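Local coordinates for carbohydrate kinase, FGGY (Novosphingobium aromaticivorans, PDB 3H6E), which probably acts as a carbohydrate kinase of the FGGY family, transferring a phosphate from ATP to a sugar or related substrate, at residues A[158-163]-A[225-230]; A[175-180]-A[196-201]; A[186-189]-A[193-196]; A[209-212]-A[218-221]; A[373-378]-A[408-413]. All coordinates share one frame; numbering follows the deposited sequence.

Contact 1. Residues A[158-163]-A[225-230]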
loop_
_atom_site.group_PDB
_atom_site.type_symbol
_atom_site.label_atom_id
_atom_site.label_comp_id
_atom_site.label_asym_id
_atom_site.label_seq_id
_atom_site.Cartn_x
_atom_site.Cartn_y
_atom_site.Cartn_z
ATOM N N TRP A 158 -0.102 17.711 -12.192
ATOM C CA TRP A 158 -0.150 19.167 -12.322
ATOM C C TRP A 158 1.143 19.651 -12.962
ATOM O O TRP A 158 1.193 20.712 -13.583
ATOM C CB TRP A 158 -0.346 19.818 -10.951
ATOM C CG TRP A 158 0.050 21.266 -10.884
ATOM C CD1 TRP A 158 -0.780 22.349 -10.972
ATOM C CD2 TRP A 158 1.373 21.789 -10.701
ATOM N NE1 TRP A 158 -0.054 23.512 -10.864
ATOM C CE2 TRP A 158 1.268 23.197 -10.696
ATOM C CE3 TRP A 158 2.635 21.204 -10.548
ATOM C CZ2 TRP A 158 2.378 24.029 -10.539
ATOM C CZ3 TRP A 158 3.740 22.036 -10.393
ATOM C CH2 TRP A 158 3.601 23.432 -10.390
ATOM N N PHE A 159 2.191 18.852 -12.790
ATOM C CA PHE A 159 3.492 19.107 -13.390
ATOM C C PHE A 159 3.375 19.070 -14.910
ATOM O O PHE A 159 4.065 19.802 -15.612
ATOM C CB PHE A 159 4.482 18.041 -12.913
ATOM C CG PHE A 159 5.899 18.273 -13.347
ATOM C CD1 PHE A 159 6.755 19.046 -12.578
ATOM C CD2 PHE A 159 6.384 17.699 -14.512
ATOM C CE1 PHE A 159 8.065 19.258 -12.972
ATOM C CE2 PHE A 159 7.691 17.906 -14.913
ATOM C CZ PHE A 159 8.534 18.688 -14.140
ATOM N N LEU A 160 2.486 18.211 -15.403
ATOM C CA LEU A 160 2.303 18.000 -16.835
ATOM C C LEU A 160 1.094 18.746 -17.385
ATOM O O LEU A 160 0.843 18.711 -18.588
ATOM C CB LEU A 160 2.089 16.514 -17.126
ATOM C CG LEU A 160 3.040 15.438 -16.606
ATOM C CD1 LEU A 160 2.351 14.079 -16.668
ATOM C CD2 LEU A 160 4.337 15.427 -17.403
ATOM N N THR A 161 0.333 19.404 -16.516
ATOM C CA THR A 161 -0.995 19.862 -16.911
ATOM C C THR A 161 -1.342 21.283 -16.464
ATOM O O THR A 161 -2.221 21.924 -17.045
ATOM C CB THR A 161 -2.073 18.898 -16.379
ATOM O OG1 THR A 161 -3.114 18.743 -17.350
ATOM C CG2 THR A 161 -2.654 19.413 -15.080
ATOM N N GLY A 162 -0.664 21.774 -15.431
ATOM C CA GLY A 162 -0.943 23.097 -14.907
ATOM C C GLY A 162 -2.163 23.151 -14.004
ATOM O O GLY A 162 -2.361 24.120 -13.276
ATOM N N ARG A 163 -2.992 22.114 -14.049
ATOM C CA ARG A 163 -4.170 22.066 -13.196
ATOM C C ARG A 163 -3.913 21.280 -11.918
ATOM O O ARG A 163 -3.502 20.119 -11.956
ATOM C CB ARG A 163 -5.379 21.486 -13.937
ATOM C CG ARG A 163 -6.647 21.465 -13.088
ATOM C CD ARG A 163 -7.905 21.543 -13.938
ATOM N NE ARG A 163 -8.484 20.231 -14.208
ATOM C CZ ARG A 163 -9.546 19.736 -13.575
ATOM N NH1 ARG A 163 -10.152 20.441 -12.627
ATOM N NH2 ARG A 163 -10.007 18.533 -13.890
ATOM N N VAL A 225 -2.330 14.702 -25.687
ATOM C CA VAL A 225 -2.154 13.732 -24.615
ATOM C C VAL A 225 -2.969 14.156 -23.404
ATOM O O VAL A 225 -2.948 15.324 -23.010
ATOM C CB VAL A 225 -0.674 13.585 -24.205
ATOM C CG1 VAL A 225 -0.545 12.681 -22.984
ATOM C CG2 VAL A 225 0.146 13.044 -25.359
ATOM N N GLN A 226 -3.694 13.205 -22.822
ATOM C CA GLN A 226 -4.522 13.488 -21.657
ATOM C C GLN A 226 -3.912 12.930 -20.375
ATOM O O GLN A 226 -3.497 11.775 -20.322
ATOM C CB GLN A 226 -5.938 12.940 -21.853
ATOM C CG GLN A 226 -6.689 13.562 -23.025
ATOM C CD GLN A 226 -6.891 15.063 -22.870
ATOM O OE1 GLN A 226 -7.071 15.780 -23.855
ATOM N NE2 GLN A 226 -6.857 15.543 -21.634
ATOM N N VAL A 227 -3.855 13.763 -19.342
ATOM C CA VAL A 227 -3.352 13.324 -18.050
ATOM C C VAL A 227 -4.516 13.000 -17.122
ATOM O O VAL A 227 -5.493 13.744 -17.056
ATOM C CB VAL A 227 -2.467 14.389 -17.398
ATOM C CG1 VAL A 227 -1.844 13.840 -16.130
ATOM C CG2 VAL A 227 -1.392 14.853 -18.371
ATOM N N LEU A 228 -4.412 11.878 -16.415
ATOM C CA LEU A 228 -5.439 11.485 -15.458
ATOM C C LEU A 228 -5.058 11.928 -14.053
ATOM O O LEU A 228 -3.893 12.220 -13.786
ATOM C CB LEU A 228 -5.661 9.973 -15.499
ATOM C CG LEU A 228 -6.753 9.481 -16.454
ATOM C CD1 LEU A 228 -6.891 10.395 -17.662
ATOM C CD2 LEU A 228 -6.497 8.035 -16.876
ATOM N N ALA A 229 -6.042 11.987 -13.163
ATOM C CA ALA A 229 -5.793 12.370 -11.779
ATOM C C ALA A 229 -4.713 11.482 -11.174
ATOM O O ALA A 229 -3.754 11.969 -10.579
ATOM C CB ALA A 229 -7.069 12.285 -10.966
ATOM N N GLY A 230 -4.866 10.175 -11.344
ATOM C CA GLY A 230 -3.912 9.228 -10.802
ATOM C C GLY A 230 -4.323 8.771 -9.418
ATOM O O GLY A 230 -5.418 9.094 -8.951
#
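Leu160 and Val227 meet as purely aliphatic groups, with no flat group between them; the Trp158 side chain starts out pointing away from strand 226-232, with the carbonyl carbon of Arg163 in plane at its indole edge and the ring of Tyr155 meeting it at about 35°, and the Phe159 ring meets Trp156 with planes at about 55°. The touch is made by one methyl, Val227 CG2, which lies 4.1 Å from Leu160 CB and 4.2 Å from Leu160 CD1. The two side chains cross at about a right angle, so the valine branch lies across the flank of the leucine. Val227 holds CG1 anti to its nitrogen (chi1 -174°), which swings CG2 out to the leucine. Thr161 stands beside the pair more loosely, its OG1 4.4 Å from Val227 CG2 and hydrogen-bonded to Ala210 O. The chain has just left its helix here: Gly162 N donates back to Trp158 O at 2.8 Å, closing the turn that presents Leu160 and Thr161. Strand 226-232 runs inside the N-terminal sheet, between parallel strand 71-76 and antiparallel strand 207-210; Ile72, Pro74 and Leu211 complete the apolar surroundings, and the turn that follows helix 152-159 packs against this sheet.

Contact 2. Residues A[175-180]-A[196-201]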
loop_
_atom_site.group_PDB
_atom_site.type_symbol
_atom_site.label_atom_id
_atom_site.label_comp_id
_atom_site.label_asym_id
_atom_site.label_seq_id
_atom_site.Cartn_x
_atom_site.Cartn_y
_atom_site.Cartn_z
ATOM N N SER A 175 -3.887 9.754 6.813
ATOM C CA SER A 175 -3.383 11.120 6.730
ATOM C C SER A 175 -3.928 12.030 7.824
ATOM O O SER A 175 -3.427 13.138 8.014
ATOM C CB SER A 175 -3.713 11.719 5.368
ATOM O OG SER A 175 -5.106 11.920 5.247
ATOM N N ASP A 176 -4.953 11.565 8.534
ATOM C CA ASP A 176 -5.646 12.388 9.528
ATOM C C ASP A 176 -6.533 13.450 8.877
ATOM O O ASP A 176 -7.260 14.164 9.568
ATOM C CB ASP A 176 -4.655 13.059 10.486
ATOM C CG ASP A 176 -3.871 12.061 11.306
ATOM O OD1 ASP A 176 -4.281 10.885 11.360
ATOM O OD2 ASP A 176 -2.846 12.450 11.900
ATOM N N LEU A 177 -6.477 13.548 7.550
ATOM C CA LEU A 177 -7.234 14.566 6.824
ATOM C C LEU A 177 -8.560 14.043 6.282
ATOM O O LEU A 177 -9.315 14.792 5.665
ATOM C CB LEU A 177 -6.414 15.121 5.654
ATOM C CG LEU A 177 -4.931 15.440 5.860
ATOM C CD1 LEU A 177 -4.453 16.349 4.747
ATOM C CD2 LEU A 177 -4.684 16.088 7.213
ATOM N N TRP A 178 -8.849 12.766 6.507
ATOM C CA TRP A 178 -10.003 12.153 5.862
ATOM C C TRP A 178 -10.986 11.451 6.794
ATOM O O TRP A 178 -10.600 10.810 7.771
ATOM C CB TRP A 178 -9.559 11.196 4.751
ATOM C CG TRP A 178 -10.630 10.977 3.733
ATOM C CD1 TRP A 178 -11.246 9.802 3.426
ATOM C CD2 TRP A 178 -11.234 11.977 2.904
ATOM N NE1 TRP A 178 -12.188 10.004 2.449
ATOM C CE2 TRP A 178 -12.205 11.332 2.115
ATOM C CE3 TRP A 178 -11.049 13.355 2.756
ATOM C CZ2 TRP A 178 -12.985 12.016 1.185
ATOM C CZ3 TRP A 178 -11.824 14.032 1.835
ATOM C CH2 TRP A 178 -12.781 13.363 1.058
ATOM N N ASP A 179 -12.267 11.585 6.466
ATOM C CA ASP A 179 -13.332 10.874 7.151
ATOM C C ASP A 179 -13.867 9.814 6.198
ATOM O O ASP A 179 -14.716 10.103 5.350
ATOM C CB ASP A 179 -14.442 11.849 7.547
ATOM C CG ASP A 179 -15.512 11.206 8.411
ATOM O OD1 ASP A 179 -15.693 9.971 8.342
ATOM O OD2 ASP A 179 -16.183 11.947 9.160
ATOM N N PRO A 180 -13.359 8.580 6.325
ATOM C CA PRO A 180 -13.677 7.495 5.390
ATOM C C PRO A 180 -15.173 7.237 5.279
ATOM O O PRO A 180 -15.720 7.307 4.183
ATOM C CB PRO A 180 -12.970 6.286 6.005
ATOM C CG PRO A 180 -11.863 6.870 6.807
ATOM C CD PRO A 180 -12.409 8.152 7.363
ATOM N N ALA A 196 -9.584 23.663 3.330
ATOM C CA ALA A 196 -9.846 24.748 2.391
ATOM C C ALA A 196 -8.663 25.010 1.462
ATOM O O ALA A 196 -8.818 25.631 0.409
ATOM C CB ALA A 196 -10.225 26.018 3.145
ATOM N N ARG A 197 -7.483 24.539 1.854
ATOM C CA ARG A 197 -6.275 24.748 1.059
ATOM C C ARG A 197 -6.109 23.718 -0.062
ATOM O O ARG A 197 -5.339 23.939 -0.996
ATOM C CB ARG A 197 -5.036 24.713 1.950
ATOM C CG ARG A 197 -5.022 25.728 3.078
ATOM C CD ARG A 197 -3.774 25.523 3.927
ATOM N NE ARG A 197 -3.739 26.369 5.114
ATOM C CZ ARG A 197 -2.795 26.295 6.048
ATOM N NH1 ARG A 197 -1.812 25.407 5.933
ATOM N NH2 ARG A 197 -2.832 27.103 7.099
ATOM N N PHE A 198 -6.820 22.600 0.035
ATOM C CA PHE A 198 -6.668 21.510 -0.931
ATOM C C PHE A 198 -7.283 21.775 -2.308
ATOM O O PHE A 198 -8.368 22.346 -2.430
ATOM C CB PHE A 198 -7.216 20.198 -0.355
ATOM C CG PHE A 198 -6.214 19.437 0.466
ATOM C CD1 PHE A 198 -5.417 18.468 -0.119
ATOM C CD2 PHE A 198 -6.061 19.698 1.818
ATOM C CE1 PHE A 198 -4.492 17.768 0.628
ATOM C CE2 PHE A 198 -5.134 19.002 2.572
ATOM C CZ PHE A 198 -4.347 18.035 1.972
ATOM N N ALA A 199 -6.570 21.346 -3.345
ATOM C CA ALA A 199 -7.090 21.387 -4.704
ATOM C C ALA A 199 -8.366 20.557 -4.796
ATOM O O ALA A 199 -8.495 19.541 -4.113
ATOM C CB ALA A 199 -6.052 20.869 -5.670
ATOM N N PRO A 200 -9.319 20.992 -5.637
ATOM C CA PRO A 200 -10.616 20.314 -5.744
ATOM C C PRO A 200 -10.454 18.817 -5.955
ATOM O O PRO A 200 -9.649 18.394 -6.786
ATOM C CB PRO A 200 -11.248 20.964 -6.977
ATOM C CG PRO A 200 -10.641 22.324 -7.021
ATOM C CD PRO A 200 -9.226 22.155 -6.537
ATOM N N ILE A 201 -11.201 18.026 -5.196
ATOM C CA ILE A 201 -11.127 16.574 -5.306
ATOM C C ILE A 201 -11.729 16.066 -6.612
ATOM O O ILE A 201 -12.819 16.479 -7.018
ATOM C CB ILE A 201 -11.809 15.873 -4.116
ATOM C CG1 ILE A 201 -10.928 15.978 -2.867
ATOM C CG2 ILE A 201 -12.091 14.416 -4.452
ATOM C CD1 ILE A 201 -11.569 15.429 -1.608
#
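Leu177 and Phe198 have the nearest CA atoms of the two segments, still 10.4 Å apart, so the contact is bridged by side chains alone. Leu177 extends CD1 toward the far end of the phenyl ring, 3.2 Å from Phe198 CZ and 3.5 Å from Phe198 CE2; the first distance is shorter than carbon-carbon van der Waals contact, so the exact closeness is doubtful. The methyl comes in obliquely, and the two side chains cross at about a right angle. A second pair lies alongside: the terminal methyl of Ile201 reaches the outer benzene part of the indole, with CD1 3.6 Å from Trp178 CH2 and 3.7 Å from Trp178 CZ3. These two side chains approach from opposite directions. A chi1 of -157° sends the Trp178 ring to the side facing Ile201. Phe185 ties both pairs together, meeting Trp178 edge-to-face and Phe198 with planes at about 40°, while Leu171 of helix 168-171 touches Trp178, Phe198 and Ile201. Leu177 is presented by an ST turn, its N donating to Ser175 OG at 3.1 Å with an N-H...O angle of 156°. The turn leads into the small antiparallel hairpin 178-179/184-185, whose apolar side packs with the 196-201 loop into a local aromatic and aliphatic core within the FGGY N-terminal region.

Contact 3. Residues A[186-189]-A[193-196]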
loop_
_atom_site.group_PDB
_atom_site.type_symbol
_atom_site.label_atom_id
_atom_site.label_comp_id
_atom_site.label_asym_id
_atom_site.label_seq_id
_atom_site.Cartn_x
_atom_site.Cartn_y
_atom_site.Cartn_z
ATOM N N SER A 186 -11.760 15.367 7.387
ATOM C CA SER A 186 -12.008 15.180 8.809
ATOM C C SER A 186 -12.368 16.496 9.500
ATOM O O SER A 186 -12.019 17.580 9.019
ATOM C CB SER A 186 -10.791 14.553 9.485
ATOM O OG SER A 186 -9.649 15.371 9.329
ATOM N N PRO A 187 -13.080 16.404 10.632
ATOM C CA PRO A 187 -13.377 17.586 11.442
ATOM C C PRO A 187 -12.120 18.418 11.655
ATOM O O PRO A 187 -12.162 19.642 11.524
ATOM C CB PRO A 187 -13.833 16.985 12.769
ATOM C CG PRO A 187 -14.436 15.681 12.396
ATOM C CD PRO A 187 -13.680 15.180 11.194
HETATM N N MSE A 188 -11.014 17.753 11.971
HETATM C CA MSE A 188 -9.760 18.439 12.257
HETATM C C MSE A 188 -9.243 19.253 11.076
HETATM O O MSE A 188 -8.930 20.432 11.217
HETATM C CB MSE A 188 -8.680 17.446 12.691
HETATM C CG MSE A 188 -7.344 18.115 12.972
HETATM SE SE MSE A 188 -5.826 16.893 13.058
HETATM C CE MSE A 188 -5.856 16.227 11.223
ATOM N N ALA A 189 -9.145 18.612 9.916
ATOM C CA ALA A 189 -8.609 19.267 8.727
ATOM C C ALA A 189 -9.451 20.476 8.325
ATOM O O ALA A 189 -8.933 21.456 7.792
ATOM C CB ALA A 189 -8.506 18.280 7.578
ATOM N N GLY A 193 -8.480 24.807 8.917
ATOM C CA GLY A 193 -8.443 25.505 7.646
ATOM C C GLY A 193 -7.598 24.781 6.612
ATOM O O GLY A 193 -7.335 25.314 5.535
ATOM N N TRP A 194 -7.171 23.562 6.934
ATOM C CA TRP A 194 -6.379 22.768 5.999
ATOM C C TRP A 194 -7.212 22.304 4.806
ATOM O O TRP A 194 -6.753 22.342 3.663
ATOM C CB TRP A 194 -5.744 21.564 6.699
ATOM C CG TRP A 194 -4.636 21.930 7.654
ATOM C CD1 TRP A 194 -4.070 23.161 7.823
ATOM C CD2 TRP A 194 -3.940 21.043 8.543
ATOM N NE1 TRP A 194 -3.077 23.099 8.773
ATOM C CE2 TRP A 194 -2.976 21.810 9.228
ATOM C CE3 TRP A 194 -4.043 19.678 8.828
ATOM C CZ2 TRP A 194 -2.122 21.259 10.181
ATOM C CZ3 TRP A 194 -3.194 19.132 9.773
ATOM C CH2 TRP A 194 -2.246 19.922 10.439
ATOM N N ALA A 195 -8.439 21.869 5.078
ATOM C CA ALA A 195 -9.320 21.359 4.032
ATOM C C ALA A 195 -9.561 22.394 2.939
ATOM O O ALA A 195 -9.710 22.051 1.768
ATOM C CB ALA A 195 -10.644 20.900 4.628
ATOM N N ALA A 196 -9.584 23.663 3.330
ATOM C CA ALA A 196 -9.846 24.748 2.391
ATOM C C ALA A 196 -8.663 25.010 1.462
ATOM O O ALA A 196 -8.818 25.631 0.409
ATOM C CB ALA A 196 -10.225 26.018 3.145
#
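Ala189 fits its carbonyl oxygen and its methyl into the notch between two beta-carbons of the returning chain, those of Trp194 and Ala195. Ala189 O lies 3.4 Å from Trp194 CB and 3.6 Å from Ala195 CB, and Ala189 CB is 4.4 Å from Trp194 CB and 4.5 Å from Ala195 CB. The small alanine methyls let the two runs of chain close up to this degree. Ala195 N fastens them, donating to Ala189 O at 2.8 Å with a fairly straight angle of 160°, though from 52° above the carbonyl plane. Met188, present as selenomethionine, makes a second bump: its chain runs out extended and then bends at chi3 (63°), placing CE obliquely 4.2 Å from Trp194 CZ3. Gly193 makes the reversal possible, its positive phi forming the Schellman motif that ends helix 187-191. At the other end Ser186 is the N-cap, receiving a weak bond from Ala189 N and also bonded through OG to Asp176 O. The Trp194 indole inserts among neighbouring helices: Tyr108 of helix 102-109 touches it, as do Leu133 and Trp134 of helix 129-139, and Trp194 NE1 is hydrogen-bonded to Asp137 OD2 of that last helix.

Contact 4. Residues A[209-212]-A[218-221]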
loop_
_atom_site.group_PDB
_atom_site.type_symbol
_atom_site.label_atom_id
_atom_site.label_comp_id
_atom_site.label_asym_id
_atom_site.label_seq_id
_atom_site.Cartn_x
_atom_site.Cartn_y
_atom_site.Cartn_z
ATOM N N GLY A 209 -6.450 17.076 -17.546
ATOM C CA GLY A 209 -6.393 17.970 -18.687
ATOM C C GLY A 209 -5.389 17.527 -19.729
ATOM O O GLY A 209 -4.764 16.475 -19.598
ATOM N N ALA A 210 -5.238 18.335 -20.773
ATOM C CA ALA A 210 -4.278 18.050 -21.827
ATOM C C ALA A 210 -2.867 18.400 -21.373
ATOM O O ALA A 210 -2.677 19.218 -20.477
ATOM C CB ALA A 210 -4.634 18.812 -23.087
ATOM N N LEU A 211 -1.881 17.765 -21.994
ATOM C CA LEU A 211 -0.483 18.021 -21.679
ATOM C C LEU A 211 -0.152 19.489 -21.937
ATOM O O LEU A 211 -0.549 20.049 -22.961
ATOM C CB LEU A 211 0.406 17.122 -22.538
ATOM C CG LEU A 211 1.797 16.767 -22.016
ATOM C CD1 LEU A 211 1.690 16.020 -20.695
ATOM C CD2 LEU A 211 2.556 15.938 -23.046
ATOM N N LEU A 212 0.560 20.115 -21.004
ATOM C CA LEU A 212 1.005 21.495 -21.183
ATOM C C LEU A 212 1.789 21.649 -22.478
ATOM O O LEU A 212 2.661 20.836 -22.775
ATOM C CB LEU A 212 1.866 21.951 -20.000
ATOM C CG LEU A 212 1.279 23.037 -19.097
ATOM C CD1 LEU A 212 -0.228 22.903 -19.014
ATOM C CD2 LEU A 212 1.910 22.998 -17.714
ATOM N N ARG A 218 9.096 19.679 -25.423
ATOM C CA ARG A 218 10.390 19.071 -25.139
ATOM C C ARG A 218 10.333 17.560 -24.903
ATOM O O ARG A 218 11.367 16.920 -24.701
ATOM C CB ARG A 218 11.045 19.766 -23.949
ATOM C CG ARG A 218 10.067 20.165 -22.868
ATOM C CD ARG A 218 10.541 19.695 -21.503
ATOM N NE ARG A 218 11.943 20.016 -21.236
ATOM C CZ ARG A 218 12.967 19.219 -21.533
ATOM N NH1 ARG A 218 12.760 18.050 -22.127
ATOM N NH2 ARG A 218 14.205 19.594 -21.241
ATOM N N THR A 219 9.132 16.992 -24.922
ATOM C CA THR A 219 8.987 15.543 -24.851
ATOM C C THR A 219 8.616 15.006 -26.224
ATOM O O THR A 219 8.736 13.810 -26.491
ATOM C CB THR A 219 7.902 15.118 -23.848
ATOM O OG1 THR A 219 6.607 15.339 -24.419
ATOM C CG2 THR A 219 8.032 15.906 -22.555
ATOM N N GLY A 220 8.162 15.903 -27.092
ATOM C CA GLY A 220 7.762 15.525 -28.433
ATOM C C GLY A 220 6.478 14.721 -28.430
ATOM O O GLY A 220 6.155 14.044 -29.406
ATOM N N LEU A 221 5.750 14.784 -27.320
ATOM C CA LEU A 221 4.446 14.144 -27.224
ATOM C C LEU A 221 3.367 15.097 -27.729
ATOM O O LEU A 221 3.525 16.315 -27.665
ATOM C CB LEU A 221 4.151 13.724 -25.782
ATOM C CG LEU A 221 4.986 12.579 -25.207
ATOM C CD1 LEU A 221 4.731 12.433 -23.720
ATOM C CD2 LEU A 221 4.692 11.271 -25.934
#
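Leu211 lays its CD2 methyl against Leu221, 3.9 Å from Leu221 CB and 4.2 Å from Leu221 CD1, with the two side chains inclined to one another. The same methyl passes Thr219 OG1 at 4.3 Å, a looser approach at the margin of the pair. A chi1 of -155° turns the Leu211 branch away from its nitrogen and out toward the end of helix 213-219. One shell further out, backbone bonds fix the leucine: Leu211 N is held by Val225 O, and Leu212 N by Leu160 O. On the other side an ST turn positions Leu221, whose N donates to Thr219 OG1 at 3.1 Å with an angle of 149°. Gly220, with positive phi, lets the chain leave the helix and fold Leu221 inward. Beyond these, Leu160, Val225 and Val227 touch Leu211, Val69 lies on Leu221, and Leu58 of helix 50-63 meets Thr219. The threonine hydroxyl is engaged by the turn and by a weak bond to Ile215 O, so its approach to the methyl is a plain van der Waals margin. Attraction between the segments is therefore dispersive and hydrophobic; the contact has little directionality, and the backbone bonds and the ST turn set where the two leucines stand.

Contact 5. Residues A[373-378]-A[408-413]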
loop_
_atom_site.group_PDB
_atom_site.type_symbol
_atom_site.label_atom_id
_atom_site.label_comp_id
_atom_site.label_asym_id
_atom_site.label_seq_id
_atom_site.Cartn_x
_atom_site.Cartn_y
_atom_site.Cartn_z
ATOM N N TYR A 373 2.944 -19.842 11.719
ATOM C CA TYR A 373 2.713 -18.753 12.660
ATOM C C TYR A 373 2.197 -17.503 11.948
ATOM O O TYR A 373 1.389 -16.750 12.497
ATOM C CB TYR A 373 4.003 -18.441 13.430
ATOM C CG TYR A 373 4.019 -17.084 14.099
ATOM C CD1 TYR A 373 3.469 -16.901 15.360
ATOM C CD2 TYR A 373 4.585 -15.985 13.466
ATOM C CE1 TYR A 373 3.481 -15.659 15.970
ATOM C CE2 TYR A 373 4.601 -14.743 14.067
ATOM C CZ TYR A 373 4.051 -14.586 15.318
ATOM O OH TYR A 373 4.063 -13.352 15.921
ATOM N N ALA A 374 2.667 -17.287 10.723
ATOM C CA ALA A 374 2.271 -16.118 9.948
ATOM C C ALA A 374 0.872 -16.311 9.373
ATOM O O ALA A 374 0.143 -15.346 9.149
ATOM C CB ALA A 374 3.284 -15.839 8.840
ATOM N N ALA A 375 0.504 -17.566 9.140
ATOM C CA ALA A 375 -0.828 -17.891 8.648
ATOM C C ALA A 375 -1.854 -17.625 9.739
ATOM O O ALA A 375 -2.931 -17.087 9.481
ATOM C CB ALA A 375 -0.890 -19.339 8.203
ATOM N N LEU A 376 -1.501 -17.992 10.966
ATOM C CA LEU A 376 -2.396 -17.854 12.105
ATOM C C LEU A 376 -2.604 -16.395 12.485
ATOM O O LEU A 376 -3.711 -15.993 12.837
ATOM C CB LEU A 376 -1.854 -18.645 13.296
ATOM C CG LEU A 376 -1.741 -20.152 13.041
ATOM C CD1 LEU A 376 -0.672 -20.795 13.914
ATOM C CD2 LEU A 376 -3.093 -20.848 13.212
ATOM N N VAL A 377 -1.536 -15.608 12.414
ATOM C CA VAL A 377 -1.622 -14.190 12.728
ATOM C C VAL A 377 -2.328 -13.445 11.597
ATOM O O VAL A 377 -3.064 -12.491 11.840
ATOM C CB VAL A 377 -0.233 -13.566 12.986
ATOM C CG1 VAL A 377 -0.370 -12.085 13.317
ATOM C CG2 VAL A 377 0.481 -14.300 14.111
ATOM N N ALA A 378 -2.102 -13.886 10.363
ATOM C CA ALA A 378 -2.817 -13.327 9.222
ATOM C C ALA A 378 -4.291 -13.680 9.345
ATOM O O ALA A 378 -5.165 -12.886 9.002
ATOM C CB ALA A 378 -2.253 -13.857 7.916
ATOM N N ALA A 408 -5.253 -21.509 3.220
ATOM C CA ALA A 408 -6.365 -22.210 2.590
ATOM C C ALA A 408 -7.066 -23.153 3.572
ATOM O O ALA A 408 -8.298 -23.224 3.608
ATOM C CB ALA A 408 -5.882 -22.972 1.377
ATOM N N SER A 409 -6.275 -23.864 4.374
ATOM C CA SER A 409 -6.807 -24.807 5.355
ATOM C C SER A 409 -7.599 -24.098 6.443
ATOM O O SER A 409 -8.674 -24.550 6.841
ATOM C CB SER A 409 -5.677 -25.622 5.990
ATOM O OG SER A 409 -4.952 -26.347 5.011
ATOM N N LEU A 410 -7.058 -22.986 6.931
ATOM C CA LEU A 410 -7.722 -22.212 7.974
ATOM C C LEU A 410 -9.051 -21.643 7.484
ATOM O O LEU A 410 -10.019 -21.578 8.238
ATOM C CB LEU A 410 -6.809 -21.092 8.480
ATOM C CG LEU A 410 -5.588 -21.561 9.278
ATOM C CD1 LEU A 410 -4.568 -20.445 9.440
ATOM C CD2 LEU A 410 -6.015 -22.100 10.629
ATOM N N ARG A 411 -9.089 -21.242 6.216
ATOM C CA ARG A 411 -10.300 -20.697 5.608
ATOM C C ARG A 411 -10.836 -21.648 4.543
ATOM O O ARG A 411 -10.740 -21.373 3.343
ATOM C CB ARG A 411 -10.010 -19.328 4.998
ATOM C CG ARG A 411 -9.177 -18.439 5.898
ATOM C CD ARG A 411 -9.724 -17.026 5.909
ATOM N NE ARG A 411 -9.382 -16.342 7.148
ATOM C CZ ARG A 411 -10.025 -15.281 7.620
ATOM N NH1 ARG A 411 -11.064 -14.772 6.960
ATOM N NH2 ARG A 411 -9.626 -14.734 8.759
ATOM N N PRO A 412 -11.417 -22.772 4.988
ATOM C CA PRO A 412 -11.765 -23.932 4.151
ATOM C C PRO A 412 -12.763 -23.624 3.024
ATOM O O PRO A 412 -12.580 -24.109 1.905
ATOM C CB PRO A 412 -12.389 -24.900 5.162
ATOM C CG PRO A 412 -12.904 -23.989 6.251
ATOM C CD PRO A 412 -11.821 -22.983 6.387
ATOM N N ASP A 413 -13.799 -22.845 3.317
ATOM C CA ASP A 413 -14.816 -22.516 2.325
ATOM C C ASP A 413 -14.441 -21.241 1.588
ATOM O O ASP A 413 -15.079 -20.866 0.605
ATOM C CB ASP A 413 -16.182 -22.339 2.990
ATOM C CG ASP A 413 -16.576 -23.524 3.833
ATOM O OD1 ASP A 413 -16.405 -24.668 3.378
ATOM O OD2 ASP A 413 -17.067 -23.307 4.957
#
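Apolar packing joins the two helices through Leu410, whose forked end meets both Ala375 and Leu376. Its CD1 methyl lies 4.0 Å from Ala375 CB and 3.7 Å from Ala375 O, resting on the backbone of helix 363-384 where the small alanine permits a close approach. Leu376 comes across at about a right angle, its CD2 standing 4.1 Å from each methyl of Leu410; CG beside the backbone nitrogen (chi1 -62°) brings that branch round, although the side chain starts out pointing away. Helix 401-410 is the connection of a beta-alpha-beta unit between the adjacent parallel strands 390-394 and 415-419 of the C-terminal sheet, and here its C-terminal end lies against the long helix 363-384. Polar interactions flank the leucines: Arg411, just past the helix end, forms a salt bridge from NH2 to Asp383 OD1. Among aromatic groups, Phe403 of helix 401-410 also lies on Ala374 and Ala375, while inside helix 363-384 Val377 CG2 sits 3.7 Å above one face of the Tyr373 ring, near its rim.

Overall arrangement
From the N terminus, contact 1 opens first, at the end of helix 152-159, and closes on strand 226-232 of the N-terminal sheet. Contacts 2, 3 and 4 all nest inside that loop. Contact 2 closes a loop that takes in strand 184-185 and helix 187-191; contact 3, a tight return about that helix, ends on the same stretch and shares Ala196 with it. Contact 4 follows in series, closing over helix 213-219, and adjoins contact 1 through neighbouring strands 207-210 and 226-232, centres about 9 Å apart. Contact 5, across the chain's centre in the C-terminal region, joins helices 363-384 and 401-410 and closes a loop containing strand 390-394, its centre about 43 Å from that of contact 1.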